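Local atomic coordinates of putative Oleoyl-[acyl-carrier protein] thioesterase (Lactobacillus plantarum, PDB entry 2OWN), a protein that probably hydrolyses the thioester of oleoyl-[acyl-carrier protein], releasing the free fatty acid. Residues F185-D190 against H238-D243; I153-E156 against T160-T163. All coordinates share one frame; numbering follows the deposited sequence.

Contact 1. Residues F185-D190 against H238-D243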
ATOM      1  N   PHE B 185      -3.613  -8.643   6.529  1.00 31.90           N
ATOM      2  CA  PHE B 185      -4.161  -9.217   5.264  1.00 33.10           C
ATOM      3  C   PHE B 185      -3.105  -9.473   4.184  1.00 33.28           C
ATOM      4  O   PHE B 185      -3.308 -10.362   3.346  1.00 32.06           O
ATOM      5  CB  PHE B 185      -5.350  -8.415   4.710  1.00 35.26           C
ATOM      6  CG  PHE B 185      -6.579  -8.541   5.550  1.00 37.07           C
ATOM      7  CD1 PHE B 185      -7.372  -9.704   5.441  1.00 45.17           C
ATOM      8  CD2 PHE B 185      -6.960  -7.534   6.447  1.00 40.33           C
ATOM      9  CE1 PHE B 185      -8.545  -9.870   6.225  1.00 44.65           C
ATOM     10  CE2 PHE B 185      -8.144  -7.679   7.236  1.00 45.09           C
ATOM     11  CZ  PHE B 185      -8.930  -8.853   7.129  1.00 44.04           C
ATOM     12  N   ASP B 186      -2.010  -8.692   4.191  1.00 33.33           N
ATOM     13  CA  ASP B 186      -0.863  -8.902   3.280  1.00 33.05           C
ATOM     14  C   ASP B 186      -0.260 -10.285   3.547  1.00 31.45           C
ATOM     15  O   ASP B 186       0.023 -11.003   2.605  1.00 31.29           O
ATOM     16  CB  ASP B 186       0.293  -7.891   3.468  1.00 33.72           C
ATOM     17  CG  ASP B 186      -0.115  -6.419   3.267  1.00 36.96           C
ATOM     18  OD1 ASP B 186      -1.128  -6.125   2.608  1.00 37.26           O
ATOM     19  OD2 ASP B 186       0.624  -5.547   3.772  1.00 42.08           O
ATOM     20  N   TRP B 187      -0.120 -10.642   4.833  1.00 29.42           N
ATOM     21  CA  TRP B 187       0.465 -11.927   5.267  1.00 30.87           C
ATOM     22  C   TRP B 187      -0.529 -13.069   5.077  1.00 31.62           C
ATOM     23  O   TRP B 187      -0.154 -14.110   4.539  1.00 33.97           O
ATOM     24  CB  TRP B 187       0.951 -11.906   6.738  1.00 31.46           C
ATOM     25  CG  TRP B 187       1.737 -10.688   7.108  1.00 30.51           C
ATOM     26  CD1 TRP B 187       2.639 -10.040   6.324  1.00 32.50           C
ATOM     27  CD2 TRP B 187       1.747 -10.027   8.372  1.00 30.48           C
ATOM     28  NE1 TRP B 187       3.165  -8.978   6.989  1.00 32.81           N
ATOM     29  CE2 TRP B 187       2.654  -8.940   8.259  1.00 33.24           C
ATOM     30  CE3 TRP B 187       1.069 -10.234   9.596  1.00 31.47           C
ATOM     31  CZ2 TRP B 187       2.905  -8.038   9.331  1.00 34.40           C
ATOM     32  CZ3 TRP B 187       1.311  -9.337  10.678  1.00 32.17           C
ATOM     33  CH2 TRP B 187       2.231  -8.251  10.528  1.00 32.73           C
ATOM     34  N   LEU B 188      -1.772 -12.861   5.541  1.00 31.69           N
ATOM     35  CA  LEU B 188      -2.886 -13.843   5.458  1.00 31.64           C
ATOM     36  C   LEU B 188      -3.185 -14.314   4.037  1.00 31.92           C
ATOM     37  O   LEU B 188      -3.175 -15.515   3.771  1.00 29.79           O
ATOM     38  CB  LEU B 188      -4.179 -13.266   6.069  1.00 31.62           C
ATOM     39  CG  LEU B 188      -4.201 -13.014   7.585  1.00 32.35           C
ATOM     40  CD1 LEU B 188      -5.304 -12.022   8.000  1.00 31.12           C
ATOM     41  CD2 LEU B 188      -4.323 -14.326   8.351  1.00 30.33           C
ATOM     42  N   VAL B 189      -3.408 -13.349   3.139  1.00 33.65           N
ATOM     43  CA  VAL B 189      -3.732 -13.625   1.721  1.00 33.62           C
ATOM     44  C   VAL B 189      -2.523 -14.204   0.976  1.00 33.46           C
ATOM     45  O   VAL B 189      -2.699 -15.172   0.234  1.00 33.13           O
ATOM     46  CB  VAL B 189      -4.351 -12.388   0.998  1.00 33.64           C
ATOM     47  CG1 VAL B 189      -4.660 -12.698  -0.467  1.00 34.62           C
ATOM     48  CG2 VAL B 189      -5.628 -11.957   1.733  1.00 31.22           C
ATOM     49  N   ASP B 190      -1.327 -13.621   1.178  1.00 35.08           N
ATOM     50  CA  ASP B 190      -0.081 -14.118   0.537  1.00 33.63           C
ATOM     51  C   ASP B 190       0.312 -15.554   0.977  1.00 33.13           C
ATOM     52  O   ASP B 190       1.073 -16.203   0.251  1.00 34.63           O
ATOM     53  CB  ASP B 190       1.108 -13.167   0.726  1.00 33.54           C
ATOM     54  CG  ASP B 190       2.331 -13.603  -0.059  1.00 36.10           C
ATOM     55  OD1 ASP B 190       2.223 -13.679  -1.305  1.00 35.60           O
ATOM     56  OD2 ASP B 190       3.336 -13.963   0.588  1.00 32.79           O
ATOM     57  N   HIS B 238      -6.987 -19.419   8.810  1.00 29.33           N
ATOM     58  CA  HIS B 238      -5.675 -18.791   8.991  1.00 28.98           C
ATOM     59  C   HIS B 238      -5.341 -18.485  10.447  1.00 30.11           C
ATOM     60  O   HIS B 238      -6.246 -18.250  11.258  1.00 28.13           O
ATOM     61  CB  HIS B 238      -5.617 -17.455   8.246  1.00 29.65           C
ATOM     62  CG  HIS B 238      -5.922 -17.529   6.785  1.00 29.10           C
ATOM     63  ND1 HIS B 238      -4.950 -17.390   5.819  1.00 32.20           N
ATOM     64  CD2 HIS B 238      -7.091 -17.704   6.125  1.00 33.51           C
ATOM     65  CE1 HIS B 238      -5.507 -17.491   4.625  1.00 33.69           C
ATOM     66  NE2 HIS B 238      -6.803 -17.684   4.783  1.00 30.40           N
ATOM     67  N   LEU B 239      -4.033 -18.462  10.739  1.00 31.94           N
ATOM     68  CA  LEU B 239      -3.466 -18.127  12.056  1.00 31.87           C
ATOM     69  C   LEU B 239      -2.139 -17.375  11.878  1.00 32.48           C
ATOM     70  O   LEU B 239      -1.272 -17.852  11.140  1.00 32.98           O
ATOM     71  CB  LEU B 239      -3.231 -19.380  12.918  1.00 32.60           C
ATOM     72  CG  LEU B 239      -2.555 -19.234  14.308  1.00 32.07           C
ATOM     73  CD1 LEU B 239      -3.319 -18.280  15.224  1.00 30.89           C
ATOM     74  CD2 LEU B 239      -2.385 -20.583  14.983  1.00 33.16           C
ATOM     75  N   ILE B 240      -2.014 -16.210  12.522  1.00 32.83           N
ATOM     76  CA  ILE B 240      -0.784 -15.411  12.557  1.00 33.47           C
ATOM     77  C   ILE B 240      -0.316 -15.517  14.018  1.00 34.77           C
ATOM     78  O   ILE B 240      -1.104 -15.230  14.936  1.00 33.38           O
ATOM     79  CB  ILE B 240      -0.972 -13.930  12.173  1.00 33.52           C
ATOM     80  CG1 ILE B 240      -1.615 -13.764  10.788  1.00 34.61           C
ATOM     81  CG2 ILE B 240       0.376 -13.175  12.212  1.00 35.01           C
ATOM     82  CD1 ILE B 240      -0.802 -14.307   9.620  1.00 35.86           C
ATOM     83  N   GLU B 241       0.932 -15.950  14.217  1.00 36.37           N
ATOM     84  CA  GLU B 241       1.561 -16.070  15.540  1.00 39.53           C
ATOM     85  C   GLU B 241       2.991 -15.505  15.552  1.00 41.09           C
ATOM     86  O   GLU B 241       3.616 -15.406  14.496  1.00 39.06           O
ATOM     87  CB  GLU B 241       1.553 -17.532  16.015  1.00 39.69           C
ATOM     88  CG  GLU B 241       2.296 -18.519  15.116  1.00 40.90           C
ATOM     89  CD  GLU B 241       2.255 -19.960  15.595  1.00 43.47           C
ATOM     90  OE1 GLU B 241       1.605 -20.291  16.617  1.00 54.13           O
ATOM     91  OE2 GLU B 241       2.908 -20.784  14.928  1.00 50.13           O
ATOM     92  N   VAL B 242       3.474 -15.148  16.749  1.00 43.75           N
ATOM     93  CA  VAL B 242       4.836 -14.614  16.985  1.00 46.81           C
ATOM     94  C   VAL B 242       5.495 -15.437  18.117  1.00 48.80           C
ATOM     95  O   VAL B 242       5.384 -15.078  19.295  1.00 50.56           O
ATOM     96  CB  VAL B 242       4.823 -13.086  17.268  1.00 46.51           C
ATOM     97  CG1 VAL B 242       6.232 -12.554  17.532  1.00 48.23           C
ATOM     98  CG2 VAL B 242       4.225 -12.341  16.092  1.00 45.18           C
ATOM     99  N   ASP B 243       6.126 -16.555  17.724  1.00 50.84           N
ATOM    100  CA  ASP B 243       6.848 -17.497  18.614  1.00 52.14           C
ATOM    101  C   ASP B 243       5.935 -18.189  19.657  1.00 53.30           C
ATOM    102  O   ASP B 243       6.067 -17.956  20.870  1.00 53.93           O
ATOM    103  CB  ASP B 243       8.063 -16.801  19.269  1.00 52.03           C
TER
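Leu188 drives its CD2 methyl into the angle between His238 and Ile240, which both point from the strand toward the helix. That methyl lies 3.4 Å from His238 CB and 3.7 Å from Ile240 CG1, the leucine side chain slanting across both. Ile240 continues the apolar seam to Trp187: its CG2, anti to the backbone N, reaches Trp187 CE3 at 4.0 Å, the isoleucine running at about a right angle to the indole side chain. The Trp187 ring is further fixed by stacking with Tyr166. His238 CG stands anti to its own carbonyl carbon (chi1 -56°), which carries the imidazole past the leucine toward the helix backbone; there CE1 comes within 3.2 Å of Leu188 O, while NE2 is hydrogen-bonded to Thr236 OG1. With the imidazole of His238 cut back to an alanine here, Thr236 OG1 would probably lose this partner and a gap would be likely to open beside Leu188 O. Val250 of the adjoining strand also packs on Leu188, and all four touching residues are buried. The axes of 185-190 and 238-241 approach to 9.2 Å at 132°, a helix laid over the inner face of an antiparallel sheet, as in the hotdog fold.

Contact 2. Residues I153-E156 against T160-T163; sequences ISFE and TTIT
Thr161 OG1 is gripped by Asn224 OD1 and by the backbone N of Thr158, one partner from strand 218-227 and the other from the short connection between the two segments. Glu156 O, 4.5 Å from Thr161 OG1, is held through Asn224 as well, by its ND2, so a single amide ties both sides of this connection to the strand. The direct touch between 153-156 and 160-163 is apolar: Thr161 CG2 meets Phe155 CZ at 3.7 Å, arriving in the plane of the ring, at its edge, with the two side chains coming from opposite directions. The threonine can serve both ends because its methyl lies anti to the backbone N while OG1 stands beside that N (chi1 -63°). Phe155 extends with CG anti to its own N (chi1 -171°), and its ring also packs on Ser237 and Leu239; its backbone N is hydrogen-bonded to Glu249 OE2. Only 77 Å² is buried between the segments, at the protein surface, and their nearest CA atoms, of Glu156 and Thr161, remain 8.9 Å apart. The chemistry therefore implies a loop held to the neighbouring sheet by both polar bonds and apolar packing, with one methyl-to-ring touch between its two arms.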
ATOM      1  N   ILE B 153     -12.897 -20.128  12.543  1.00 35.98           N
ATOM      2  CA  ILE B 153     -12.650 -21.539  12.877  1.00 36.67           C
ATOM      3  C   ILE B 153     -11.432 -21.562  13.810  1.00 37.45           C
ATOM      4  O   ILE B 153     -10.485 -20.774  13.620  1.00 36.80           O
ATOM      5  CB  ILE B 153     -12.380 -22.421  11.611  1.00 36.66           C
ATOM      6  CG1 ILE B 153     -13.619 -22.479  10.705  1.00 36.96           C
ATOM      7  CG2 ILE B 153     -11.963 -23.859  11.992  1.00 37.97           C
ATOM      8  CD1 ILE B 153     -13.394 -23.231   9.388  1.00 35.91           C
ATOM      9  N   SER B 154     -11.489 -22.410  14.843  1.00 38.86           N
ATOM     10  CA  SER B 154     -10.381 -22.555  15.798  1.00 40.09           C
ATOM     11  C   SER B 154      -9.295 -23.268  14.981  1.00 38.92           C
ATOM     12  O   SER B 154      -9.504 -24.409  14.547  1.00 39.16           O
ATOM     13  CB  SER B 154     -10.781 -23.339  17.049  1.00 40.82           C
ATOM     14  OG  SER B 154      -9.729 -23.320  17.995  1.00 47.15           O
ATOM     15  N   PHE B 155      -8.199 -22.550  14.699  1.00 37.33           N
ATOM     16  CA  PHE B 155      -7.107 -23.081  13.874  1.00 36.53           C
ATOM     17  C   PHE B 155      -6.438 -24.336  14.482  1.00 37.34           C
ATOM     18  O   PHE B 155      -6.031 -24.315  15.649  1.00 37.62           O
ATOM     19  CB  PHE B 155      -6.028 -22.018  13.563  1.00 35.55           C
ATOM     20  CG  PHE B 155      -5.018 -22.483  12.550  1.00 33.03           C
ATOM     21  CD1 PHE B 155      -5.290 -22.351  11.177  1.00 32.50           C
ATOM     22  CD2 PHE B 155      -3.813 -23.100  12.954  1.00 34.23           C
ATOM     23  CE1 PHE B 155      -4.371 -22.811  10.209  1.00 32.76           C
ATOM     24  CE2 PHE B 155      -2.887 -23.573  11.995  1.00 34.31           C
ATOM     25  CZ  PHE B 155      -3.179 -23.431  10.621  1.00 34.49           C
ATOM     26  N   GLU B 156      -6.373 -25.396  13.669  1.00 36.63           N
ATOM     27  CA  GLU B 156      -5.735 -26.667  13.996  1.00 38.26           C
ATOM     28  C   GLU B 156      -4.785 -27.006  12.845  1.00 36.18           C
ATOM     29  O   GLU B 156      -5.238 -27.148  11.703  1.00 33.18           O
ATOM     30  CB  GLU B 156      -6.765 -27.776  14.207  1.00 37.88           C
ATOM     31  CG  GLU B 156      -7.632 -27.545  15.452  1.00 43.75           C
ATOM     32  CD  GLU B 156      -8.692 -28.625  15.716  1.00 43.45           C
ATOM     33  OE1 GLU B 156      -9.027 -29.433  14.810  1.00 53.01           O
ATOM     34  OE2 GLU B 156      -9.216 -28.633  16.850  1.00 53.33           O
ATOM     35  N   THR B 160      -0.888 -31.031   5.904  1.00 37.60           N
ATOM     36  CA  THR B 160      -1.067 -30.202   4.693  1.00 37.35           C
ATOM     37  C   THR B 160      -1.152 -28.666   4.943  1.00 37.51           C
ATOM     38  O   THR B 160      -1.464 -27.919   4.001  1.00 39.09           O
ATOM     39  CB  THR B 160      -2.332 -30.686   3.917  1.00 37.29           C
ATOM     40  OG1 THR B 160      -3.486 -30.540   4.750  1.00 39.22           O
ATOM     41  CG2 THR B 160      -2.189 -32.150   3.522  1.00 35.15           C
ATOM     42  N   THR B 161      -0.892 -28.195   6.179  1.00 36.27           N
ATOM     43  CA  THR B 161      -0.931 -26.750   6.521  1.00 35.68           C
ATOM     44  C   THR B 161       0.159 -25.982   5.766  1.00 35.84           C
ATOM     45  O   THR B 161       1.308 -26.424   5.755  1.00 35.46           O
ATOM     46  CB  THR B 161      -0.756 -26.484   8.051  1.00 35.02           C
ATOM     47  OG1 THR B 161      -1.849 -27.068   8.771  1.00 33.81           O
ATOM     48  CG2 THR B 161      -0.683 -24.973   8.376  1.00 33.74           C
ATOM     49  N   ILE B 162      -0.228 -24.862   5.145  1.00 35.91           N
ATOM     50  CA  ILE B 162       0.684 -23.984   4.402  1.00 37.05           C
ATOM     51  C   ILE B 162       1.210 -23.019   5.451  1.00 37.48           C
ATOM     52  O   ILE B 162       0.401 -22.348   6.095  1.00 35.30           O
ATOM     53  CB  ILE B 162      -0.020 -23.193   3.258  1.00 37.45           C
ATOM     54  CG1 ILE B 162      -0.742 -24.139   2.285  1.00 38.84           C
ATOM     55  CG2 ILE B 162       0.994 -22.321   2.503  1.00 38.97           C
ATOM     56  CD1 ILE B 162      -1.543 -23.420   1.185  1.00 36.50           C
ATOM     57  N   THR B 163       2.535 -22.971   5.634  1.00 38.13           N
ATOM     58  CA  THR B 163       3.198 -22.072   6.601  1.00 39.27           C
ATOM     59  C   THR B 163       4.250 -21.204   5.893  1.00 40.22           C
ATOM     60  O   THR B 163       5.040 -21.734   5.110  1.00 40.68           O
ATOM     61  CB  THR B 163       3.826 -22.853   7.779  1.00 38.69           C
ATOM     62  OG1 THR B 163       2.801 -23.575   8.463  1.00 39.93           O
ATOM     63  CG2 THR B 163       4.503 -21.920   8.789  1.00 37.52           C
TER

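Overall arrangement
Contact 2 closes before contact 1 opens along the chain, and all four segments belong to the C-terminal hotdog half of the acyl-ACP thioesterase. Their centres are about 11 Å apart, on the same side of the chain's centre. Strand 233-241 links them: His238 and Ile240 face helix 184-191, whereas Leu239 points the other way, and its CD2 lies 3.5 Å from Phe155 CD2. The sheet is thus clothed on one face by the buried helix of contact 1 and on the other by the surface loop of contact 2, which leads into strand 162-167, itself paired with 218-227. Helix 184-191 also meets the second subunit, where Asp190 OD1 is hydrogen-bonded to Phe170 N of that chain, so contact 1 lies near the dimer interface.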